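Local structure of PilM (3HG9) at residues R17-Y22 and V55-Y60; R23-E28 and L45-W50. The protein is of unknown function but, as a plasmid-associated PilM protein of Pseudomonas aeruginosa, probably takes part in the formation of a pilus. All coordinates share one frame; numbering follows the deposited sequence.

Contact 1: residues R17-Y22 and V55-Y60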
loop_
_atom_site.group_PDB
_atom_site.type_symbol
_atom_site.label_atom_id
_atom_site.label_comp_id
_atom_site.label_asym_id
_atom_site.label_seq_id
_atom_site.Cartn_x
_atom_site.Cartn_y
_atom_site.Cartn_z
ATOM N N ARG B 17 -13.036 7.197 -7.111
ATOM C CA ARG B 17 -12.315 7.113 -8.367
ATOM C C ARG B 17 -11.555 8.423 -8.824
ATOM O O ARG B 17 -10.364 8.352 -9.196
ATOM C CB ARG B 17 -13.284 6.587 -9.458
ATOM C CG ARG B 17 -13.341 5.011 -9.551
ATOM C CD ARG B 17 -14.171 4.522 -10.772
ATOM N NE ARG B 17 -13.649 3.365 -11.545
ATOM C CZ ARG B 17 -13.865 2.070 -11.260
ATOM N NH1 ARG B 17 -14.602 1.716 -10.204
ATOM N NH2 ARG B 17 -13.336 1.099 -12.016
ATOM N N SER B 18 -12.195 9.590 -8.753
ATOM C CA SER B 18 -11.505 10.867 -9.040
ATOM C C SER B 18 -10.368 11.118 -8.020
ATOM O O SER B 18 -9.217 11.411 -8.387
ATOM C CB SER B 18 -12.518 12.035 -8.982
ATOM O OG SER B 18 -13.668 11.755 -9.803
ATOM N N LEU B 19 -10.680 10.978 -6.738
ATOM C CA LEU B 19 -9.627 10.987 -5.777
ATOM C C LEU B 19 -8.441 10.080 -6.232
ATOM O O LEU B 19 -7.286 10.534 -6.311
ATOM C CB LEU B 19 -10.181 10.540 -4.426
ATOM C CG LEU B 19 -9.132 10.746 -3.323
ATOM C CD1 LEU B 19 -9.870 11.187 -2.044
ATOM C CD2 LEU B 19 -8.315 9.483 -3.003
ATOM N N LEU B 20 -8.715 8.809 -6.536
ATOM C CA LEU B 20 -7.596 7.856 -6.790
ATOM C C LEU B 20 -6.814 8.349 -7.984
ATOM O O LEU B 20 -5.542 8.335 -8.033
ATOM C CB LEU B 20 -8.121 6.445 -7.053
ATOM C CG LEU B 20 -8.582 6.033 -5.703
ATOM C CD1 LEU B 20 -9.150 4.641 -5.676
ATOM C CD2 LEU B 20 -7.403 6.238 -4.688
ATOM N N LEU B 21 -7.579 8.837 -8.936
ATOM C CA LEU B 21 -6.986 9.312 -10.141
ATOM C C LEU B 21 -6.104 10.545 -9.892
ATOM O O LEU B 21 -5.038 10.689 -10.511
ATOM C CB LEU B 21 -8.111 9.636 -11.077
ATOM C CG LEU B 21 -7.722 10.146 -12.425
ATOM C CD1 LEU B 21 -8.996 9.911 -13.207
ATOM C CD2 LEU B 21 -7.313 11.639 -12.380
ATOM N N TYR B 22 -6.543 11.443 -9.010
ATOM C CA TYR B 22 -5.754 12.687 -8.697
ATOM C C TYR B 22 -4.515 12.281 -7.940
ATOM O O TYR B 22 -3.389 12.691 -8.254
ATOM C CB TYR B 22 -6.559 13.576 -7.805
ATOM C CG TYR B 22 -5.948 14.891 -7.433
ATOM C CD1 TYR B 22 -6.072 15.994 -8.259
ATOM C CD2 TYR B 22 -5.360 15.071 -6.172
ATOM C CE1 TYR B 22 -5.502 17.274 -7.871
ATOM C CE2 TYR B 22 -4.818 16.324 -5.762
ATOM C CZ TYR B 22 -4.879 17.398 -6.608
ATOM O OH TYR B 22 -4.369 18.600 -6.173
ATOM N N VAL B 55 -12.753 20.860 -5.969
ATOM C CA VAL B 55 -12.330 21.066 -4.613
ATOM C C VAL B 55 -13.638 20.669 -3.874
ATOM O O VAL B 55 -14.760 21.114 -4.249
ATOM C CB VAL B 55 -11.832 22.440 -4.376
ATOM C CG1 VAL B 55 -10.529 22.329 -3.588
ATOM C CG2 VAL B 55 -11.637 23.154 -5.715
ATOM N N ARG B 56 -13.547 19.865 -2.823
ATOM C CA ARG B 56 -12.456 19.818 -1.865
ATOM C C ARG B 56 -11.366 18.729 -2.085
ATOM O O ARG B 56 -10.600 18.465 -1.158
ATOM C CB ARG B 56 -13.087 19.687 -0.479
ATOM C CG ARG B 56 -14.576 19.092 -0.404
ATOM C CD ARG B 56 -15.190 18.215 -1.642
ATOM N NE ARG B 56 -16.070 19.112 -2.350
ATOM C CZ ARG B 56 -17.361 19.247 -2.097
ATOM N NH1 ARG B 56 -17.916 18.441 -1.184
ATOM N NH2 ARG B 56 -18.101 20.177 -2.782
ATOM N N LEU B 57 -11.252 18.158 -3.296
ATOM C CA LEU B 57 -10.112 17.239 -3.629
ATOM C C LEU B 57 -8.793 17.961 -3.563
ATOM O O LEU B 57 -8.402 18.733 -4.481
ATOM C CB LEU B 57 -10.197 16.608 -5.029
ATOM C CG LEU B 57 -9.828 15.134 -5.199
ATOM C CD1 LEU B 57 -9.899 14.760 -6.710
ATOM C CD2 LEU B 57 -8.563 14.638 -4.535
ATOM N N GLN B 58 -8.094 17.663 -2.486
ATOM C CA GLN B 58 -6.894 18.369 -2.167
ATOM C C GLN B 58 -5.816 17.367 -2.203
ATOM O O GLN B 58 -6.094 16.211 -2.009
ATOM C CB GLN B 58 -7.051 19.003 -0.780
ATOM C CG GLN B 58 -7.943 20.285 -0.813
ATOM C CD GLN B 58 -7.743 21.093 0.427
ATOM O OE1 GLN B 58 -8.612 21.080 1.329
ATOM N NE2 GLN B 58 -6.531 21.704 0.560
ATOM N N GLY B 59 -4.596 17.795 -2.474
ATOM C CA GLY B 59 -3.483 16.897 -2.432
ATOM C C GLY B 59 -2.343 17.618 -1.774
ATOM O O GLY B 59 -2.387 18.833 -1.743
ATOM N N TYR B 60 -1.327 16.872 -1.281
ATOM C CA TYR B 60 -0.119 17.415 -0.618
ATOM C C TYR B 60 1.066 16.466 -0.907
ATOM O O TYR B 60 0.895 15.338 -1.397
ATOM C CB TYR B 60 -0.367 17.517 0.907
ATOM C CG TYR B 60 0.499 18.491 1.707
ATOM C CD1 TYR B 60 0.485 19.861 1.411
ATOM C CD2 TYR B 60 1.293 18.065 2.790
ATOM C CE1 TYR B 60 1.273 20.780 2.134
ATOM C CE2 TYR B 60 2.073 18.978 3.523
ATOM C CZ TYR B 60 2.049 20.348 3.181
ATOM O OH TYR B 60 2.785 21.334 3.826
#
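Helix 17-22 runs nearly alongside strand 57-60, the two N-to-C directions differing by 26° with the axes 9.4 Å apart, so that Leu19 and Tyr22 on the helix meet Leu57 and Gly59 on the strand. This is alpha/beta packing of helix 12-31 against one face of the antiparallel hairpin formed by strands 57-62 and 65-70. Leu57 is the wedge of the interface: its CB points at the helix, and its two methyls straddle the turn from Ser18 to Tyr22. Leu57 CD1 lies by Ser18 O and Tyr22 CB and sits 3.9 Å from the backbone N of Leu19, while Leu57 CD2 faces the Tyr22 ring and comes within 4.1 Å of Leu19 CG. Leucine is well suited to this place because its branched apolar end packs at once against Leu19, the tyrosine ring and the backbone of the turn. Ile70 on the partner strand touches both leucines, and Leu19 also packs on Ala121 of the second subunit.

Tyr22 lies one turn further along. With CG anti to the backbone N (chi1 -178°), its ring is carried from the helix across to the strand and slides past Leu57 in the opposite sense, with Tyr22 CD2 3.6 Å from Leu57 CD2. Tyr22 suits the position because a long, flat group can span from the helix to the strand backbone. The strand is held there by pairing to its hairpin partner, Gln58 bonding to Phe69, and Gly59 O takes a hydrogen bond from Ser39 OG. Glycine suits the receiving end, since without a side chain its CA can come up to the ring's edge: Gly59 CA lies in the plane of the ring, 3.6 Å from Tyr22 CE2.

Contact 2: residues R23-E28 and L45-W50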
loop_
_atom_site.group_PDB
_atom_site.type_symbol
_atom_site.label_atom_id
_atom_site.label_comp_id
_atom_site.label_asym_id
_atom_site.label_seq_id
_atom_site.Cartn_x
_atom_site.Cartn_y
_atom_site.Cartn_z
ATOM N N ARG B 23 -4.742 11.413 -6.960
ATOM C CA ARG B 23 -3.645 10.836 -6.205
ATOM C C ARG B 23 -2.483 10.371 -7.105
ATOM O O ARG B 23 -1.281 10.632 -6.830
ATOM C CB ARG B 23 -4.113 9.654 -5.315
ATOM C CG ARG B 23 -2.964 9.203 -4.373
ATOM C CD ARG B 23 -3.342 8.129 -3.427
ATOM N NE ARG B 23 -3.223 6.796 -4.030
ATOM C CZ ARG B 23 -3.332 5.653 -3.352
ATOM N NH1 ARG B 23 -3.547 5.710 -2.046
ATOM N NH2 ARG B 23 -3.243 4.450 -3.979
ATOM N N SER B 24 -2.810 9.666 -8.168
ATOM C CA SER B 24 -1.734 9.098 -8.948
ATOM C C SER B 24 -0.956 10.142 -9.696
ATOM O O SER B 24 0.243 9.962 -9.931
ATOM C CB SER B 24 -2.292 8.059 -9.903
ATOM O OG SER B 24 -2.662 6.943 -9.177
ATOM N N ARG B 25 -1.630 11.215 -10.104
ATOM C CA ARG B 25 -0.941 12.404 -10.689
ATOM C C ARG B 25 0.023 13.075 -9.754
ATOM O O ARG B 25 1.040 13.557 -10.180
ATOM C CB ARG B 25 -1.946 13.439 -11.139
ATOM C CG ARG B 25 -2.808 12.915 -12.229
ATOM C CD ARG B 25 -1.956 12.421 -13.377
ATOM N NE ARG B 25 -2.806 12.093 -14.513
ATOM C CZ ARG B 25 -2.352 11.718 -15.701
ATOM N NH1 ARG B 25 -1.035 11.632 -15.904
ATOM N NH2 ARG B 25 -3.220 11.431 -16.676
ATOM N N LEU B 26 -0.317 13.160 -8.479
ATOM C CA LEU B 26 0.692 13.490 -7.459
ATOM C C LEU B 26 1.761 12.393 -7.328
ATOM O O LEU B 26 2.930 12.722 -7.338
ATOM C CB LEU B 26 0.063 13.675 -6.098
ATOM C CG LEU B 26 -0.959 14.767 -5.864
ATOM C CD1 LEU B 26 -1.578 14.441 -4.511
ATOM C CD2 LEU B 26 -0.275 16.157 -5.856
ATOM N N ALA B 27 1.390 11.106 -7.195
ATOM C CA ALA B 27 2.411 10.073 -6.976
ATOM C C ALA B 27 3.532 10.394 -7.932
ATOM O O ALA B 27 4.685 10.448 -7.537
ATOM C CB ALA B 27 1.902 8.663 -7.242
ATOM N N GLU B 28 3.193 10.647 -9.187
ATOM C CA GLU B 28 4.204 10.477 -10.210
ATOM C C GLU B 28 4.945 11.749 -10.520
ATOM O O GLU B 28 6.110 11.719 -10.893
ATOM C CB GLU B 28 3.618 9.848 -11.465
ATOM C CG GLU B 28 3.658 8.292 -11.464
ATOM C CD GLU B 28 2.858 7.726 -12.626
ATOM O OE1 GLU B 28 2.997 6.522 -12.972
ATOM O OE2 GLU B 28 2.077 8.509 -13.221
ATOM N N LEU B 45 0.638 18.544 -12.530
ATOM C CA LEU B 45 -0.121 17.276 -12.486
ATOM C C LEU B 45 -0.446 16.748 -13.923
ATOM O O LEU B 45 -0.126 15.604 -14.252
ATOM C CB LEU B 45 -1.350 17.400 -11.567
ATOM C CG LEU B 45 -1.233 17.516 -10.030
ATOM C CD1 LEU B 45 -0.568 18.703 -9.623
ATOM C CD2 LEU B 45 -2.563 17.616 -9.391
ATOM N N GLY B 46 -1.013 17.566 -14.802
ATOM C CA GLY B 46 -1.162 17.146 -16.217
ATOM C C GLY B 46 -2.443 16.365 -16.369
ATOM O O GLY B 46 -2.545 15.392 -17.150
ATOM N N LEU B 47 -3.417 16.781 -15.570
ATOM C CA LEU B 47 -4.664 16.052 -15.460
ATOM C C LEU B 47 -5.379 16.020 -16.817
ATOM O O LEU B 47 -5.070 16.825 -17.723
ATOM C CB LEU B 47 -5.535 16.690 -14.359
ATOM C CG LEU B 47 -5.033 16.486 -12.939
ATOM C CD1 LEU B 47 -5.713 17.389 -12.043
ATOM C CD2 LEU B 47 -5.325 15.061 -12.509
ATOM N N PRO B 48 -6.305 15.060 -16.980
ATOM C CA PRO B 48 -7.092 14.974 -18.211
ATOM C C PRO B 48 -7.902 16.228 -18.531
ATOM O O PRO B 48 -8.354 16.943 -17.630
ATOM C CB PRO B 48 -8.045 13.785 -17.957
ATOM C CG PRO B 48 -7.568 13.113 -16.621
ATOM C CD PRO B 48 -6.294 13.787 -16.208
ATOM N N ALA B 49 -8.097 16.433 -19.836
ATOM C CA ALA B 49 -8.826 17.527 -20.395
ATOM C C ALA B 49 -10.140 17.623 -19.673
ATOM O O ALA B 49 -10.431 18.645 -19.006
ATOM C CB ALA B 49 -9.035 17.314 -21.926
ATOM N N TRP B 50 -10.898 16.526 -19.788
ATOM C CA TRP B 50 -12.289 16.444 -19.284
ATOM C C TRP B 50 -12.446 16.630 -17.771
ATOM O O TRP B 50 -13.485 17.099 -17.300
ATOM C CB TRP B 50 -12.881 15.086 -19.633
ATOM C CG TRP B 50 -11.931 13.882 -19.550
ATOM C CD1 TRP B 50 -11.190 13.327 -20.589
ATOM C CD2 TRP B 50 -11.711 13.021 -18.409
ATOM N NE1 TRP B 50 -10.511 12.193 -20.144
ATOM C CE2 TRP B 50 -10.798 12.001 -18.810
ATOM C CE3 TRP B 50 -12.174 13.030 -17.072
ATOM C CZ2 TRP B 50 -10.355 11.000 -17.924
ATOM C CZ3 TRP B 50 -11.726 12.046 -16.200
ATOM C CH2 TRP B 50 -10.843 11.028 -16.637
#
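The loop that leads from helix 12-31 to strand 57-62 lies along a flank of that helix, and Arg25 is the residue it wraps around, meeting Leu45, Gly46, Leu47 and Pro48 in turn. The backbones come closest at Arg25 and Leu45, whose CA atoms are 5.3 Å apart. At the root of the arginine, Arg25 CB faces Leu45 CB at 4.0 Å. Further out, Arg25 CG lies against Leu47 CD2; the modelled separation of 3.3 Å is shorter than usual for two such carbons and doubtful in detail. The arginine chain bends at chi2 (-55°), bringing Arg25 CD to 3.8 Å from Leu45 O.

Segment 45-50, a loop without regular secondary structure ahead of the hairpin of strands 57-62 and 65-70, meets the helix by van der Waals packing around Arg25. An arginine serves this place well, because its aliphatic shaft supplies an apolar surface to the leucines while its charged head stays near the surface. That head is met over one face by Gly46 O, 3.9 Å above its plane and over its centre. The carbonyl dipole probably stabilises the positive charge by electrostatics, although the oxygen stands above the group, away from the directions of its N-H bonds. Gly46 has a positive phi (86°), which glycine accepts readily, and the chain turns there to present that oxygen. Pro48, stiff by virtue of its ring, crosses the guanidinium obliquely, with Pro48 CD 3.9 Å from Arg25 NH2. On the buried side Leu26 reaches toward Leu45, both also touching Pro40, with Leu26 CD2 and Leu45 CD2 4.5 Å apart.

Overall arrangement
Both contacts use helix 12-31: contact 1 takes the earlier turns, and contact 2 the turns directly after them. Their centres are about 9 Å apart, and along the chain the order is 17-22, 23-28, 45-50, 55-60, so the pairing of contact 2 falls within that of contact 1. The helix is thus covered by its hairpin and by the loop leading into it. Tyr22 CE1 packs on Leu45 CD2 and Gly59 CA on Leu26 CD1, so the two contacts are continuous. Both touch the second subunit, contact 1 through Leu19 and Tyr60, and contact 2 through Ala27 and Arg23, whose NH2 forms a salt bridge with Asp88 of that subunit.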